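Local coordinates for protein GCN5-related N-acetyltransferase (Streptococcus suis, PDB 3G3S) that probably transfers an acetyl group from acetyl-CoA to an amine acceptor, as GNAT acetyltransferases do, at residues 17-21 with 184-188. Numbering follows the deposited sequence.
Sequences PETII and GIEIE. With EDO (1,2-ethanediol), chain F.
T19 and E186 illustrate how a buried carboxylate can be received at the start of a helix: the T19 hydroxyl donates to the acid, with OG1 2.8 Å from E186 OE1. The hydroxyl meets that oxygen from above the carboxylate plane, 63° out of it. E186 reaches across from its strand because CG stands anti to the backbone N (chi1 -171°) and the chain then bends at the next bond. Its other oxygen, OE2, is hydrogen-bonded to S220, so both ends of the carboxylate are held.

Two waters lie between the acids, with more acceptors around them than they have protons to give. Water 1 lies 2.9 Å from E18 OE1, and a short 2.5 Å separates it from E186 OE1. Water 2 is placed likewise, 3.0 Å from E18 OE1 with E186 OE1 at 2.6 Å. The first also accepts from the backbone N of I20, the second from that of T19, which ties both to the first turn of helix 19-26, where E18 occupies the N-cap position. The two carboxylates, their planes turned 54° apart, approach to 4.1 Å between E18 OE1 and E186 OE1.

Apolar contact is modest. I20 crosses E186 at about a right angle and sets CD1 4.0 Å from E186 CG, the aliphatic part of the acid. A 1,2-ethanediol, probably from the crystallisation liquor and also hydrogen-bonded to R99, lies nearby with its C2 3.9 Å from E186 CG.

The contact is buried and joins the start of helix 19-26, whose I20 also lies on F53 and F55 of strand 52-58, to strand 184-191 of the same mixed sheet as 52-58. Strand 184-191 leads into helix 200-214 and then the parallel neighbouring strand 218-223, a beta-alpha-beta crossover consistent with the acetyl-CoA-binding core of the GNAT fold.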
loop_
_atom_site.group_PDB
_atom_site.type_symbol
_atom_site.label_atom_id
_atom_site.label_comp_id
_atom_site.label_asym_id
_atom_site.label_seq_id
_atom_site.Cartn_x
_atom_site.Cartn_y
_atom_site.Cartn_z
ATOM N N PRO A 17 -11.807 1.155 -11.226
ATOM C CA PRO A 17 -11.891 1.880 -9.978
ATOM C C PRO A 17 -12.931 1.372 -8.941
ATOM O O PRO A 17 -13.780 2.136 -8.480
ATOM C CB PRO A 17 -12.230 3.313 -10.471
ATOM C CG PRO A 17 -13.144 3.095 -11.598
ATOM C CD PRO A 17 -12.579 1.804 -12.294
ATOM N N GLU A 18 -12.869 0.084 -8.590
ATOM C CA GLU A 18 -13.681 -0.464 -7.525
ATOM C C GLU A 18 -12.770 -0.661 -6.318
ATOM O O GLU A 18 -11.812 -1.423 -6.375
ATOM C CB GLU A 18 -14.331 -1.768 -7.956
ATOM C CG GLU A 18 -15.465 -1.565 -8.928
ATOM C CD GLU A 18 -16.734 -1.021 -8.300
ATOM O OE1 GLU A 18 -16.770 -0.765 -7.082
ATOM O OE2 GLU A 18 -17.740 -0.937 -9.051
ATOM N N THR A 19 -13.092 -0.011 -5.197
ATOM C CA THR A 19 -12.147 0.008 -4.082
ATOM C C THR A 19 -11.902 -1.347 -3.432
ATOM O O THR A 19 -10.871 -1.540 -2.837
ATOM C CB THR A 19 -12.488 1.081 -3.009
ATOM O OG1 THR A 19 -13.492 0.613 -2.115
ATOM C CG2 THR A 19 -12.890 2.440 -3.683
ATOM N N ILE A 20 -12.836 -2.282 -3.557
ATOM C CA ILE A 20 -12.652 -3.615 -2.976
ATOM C C ILE A 20 -11.572 -4.332 -3.793
ATOM O O ILE A 20 -10.831 -5.183 -3.253
ATOM C CB ILE A 20 -13.970 -4.389 -2.947
ATOM C CG1 ILE A 20 -14.927 -3.786 -1.913
ATOM C CG2 ILE A 20 -13.732 -5.937 -2.666
ATOM C CD1 ILE A 20 -16.381 -4.133 -2.120
ATOM N N ILE A 21 -11.493 -4.049 -5.092
ATOM C CA ILE A 21 -10.373 -4.607 -5.861
ATOM C C ILE A 21 -9.089 -3.987 -5.287
ATOM O O ILE A 21 -8.094 -4.648 -5.054
ATOM C CB ILE A 21 -10.450 -4.354 -7.392
ATOM C CG1 ILE A 21 -11.754 -4.867 -8.007
ATOM C CG2 ILE A 21 -9.199 -5.000 -8.104
ATOM C CD1 ILE A 21 -11.958 -4.425 -9.460
ATOM N N GLY A 184 -9.202 5.068 2.039
ATOM C CA GLY A 184 -10.632 5.240 2.192
ATOM C C GLY A 184 -11.353 3.993 2.585
ATOM O O GLY A 184 -10.722 3.043 3.035
ATOM N N ILE A 185 -12.678 4.033 2.433
ATOM C CA ILE A 185 -13.564 2.900 2.727
ATOM C C ILE A 185 -14.639 2.752 1.625
ATOM O O ILE A 185 -14.866 3.659 0.819
ATOM C CB ILE A 185 -14.283 3.008 4.103
ATOM C CG1 ILE A 185 -15.207 4.249 4.132
ATOM C CG2 ILE A 185 -13.272 3.011 5.244
ATOM C CD1 ILE A 185 -16.209 4.297 5.287
ATOM N N GLU A 186 -15.267 1.585 1.611
ATOM C CA GLU A 186 -16.367 1.280 0.712
ATOM C C GLU A 186 -17.587 1.222 1.600
ATOM O O GLU A 186 -17.637 0.428 2.550
ATOM C CB GLU A 186 -16.138 -0.053 0.014
ATOM C CG GLU A 186 -17.126 -0.335 -1.077
ATOM C CD GLU A 186 -16.893 0.515 -2.306
ATOM O OE1 GLU A 186 -16.021 0.172 -3.142
ATOM O OE2 GLU A 186 -17.610 1.507 -2.441
ATOM N N ILE A 187 -18.573 2.080 1.321
ATOM C CA ILE A 187 -19.703 2.216 2.196
ATOM C C ILE A 187 -20.783 1.164 2.028
ATOM O O ILE A 187 -21.073 0.693 0.932
ATOM C CB ILE A 187 -20.361 3.643 2.045
ATOM C CG1 ILE A 187 -19.388 4.682 2.506
ATOM C CG2 ILE A 187 -21.713 3.713 2.818
ATOM C CD1 ILE A 187 -19.967 6.129 2.470
ATOM N N GLU A 188 -21.325 0.779 3.176
ATOM C CA GLU A 188 -22.446 -0.124 3.300
ATOM C C GLU A 188 -23.444 0.666 4.109
ATOM O O GLU A 188 -23.088 1.142 5.180
ATOM C CB GLU A 188 -22.039 -1.329 4.116
ATOM C CG GLU A 188 -23.168 -2.246 4.575
ATOM C CD GLU A 188 -23.792 -3.085 3.468
ATOM O OE1 GLU A 188 -23.266 -3.161 2.346
ATOM O OE2 GLU A 188 -24.828 -3.700 3.758
HETATM C C1 EDO F . -20.636 -3.025 -0.318
HETATM O O1 EDO F . -22.021 -2.702 -0.149
HETATM C C2 EDO F . -20.155 -2.675 -1.719
HETATM O O2 EDO F . -20.993 -1.668 -2.300
HETATM O O HOH W 1 -15.722 -1.831 -4.579
HETATM O O HOH W 2 -15.944 1.513 -5.351
#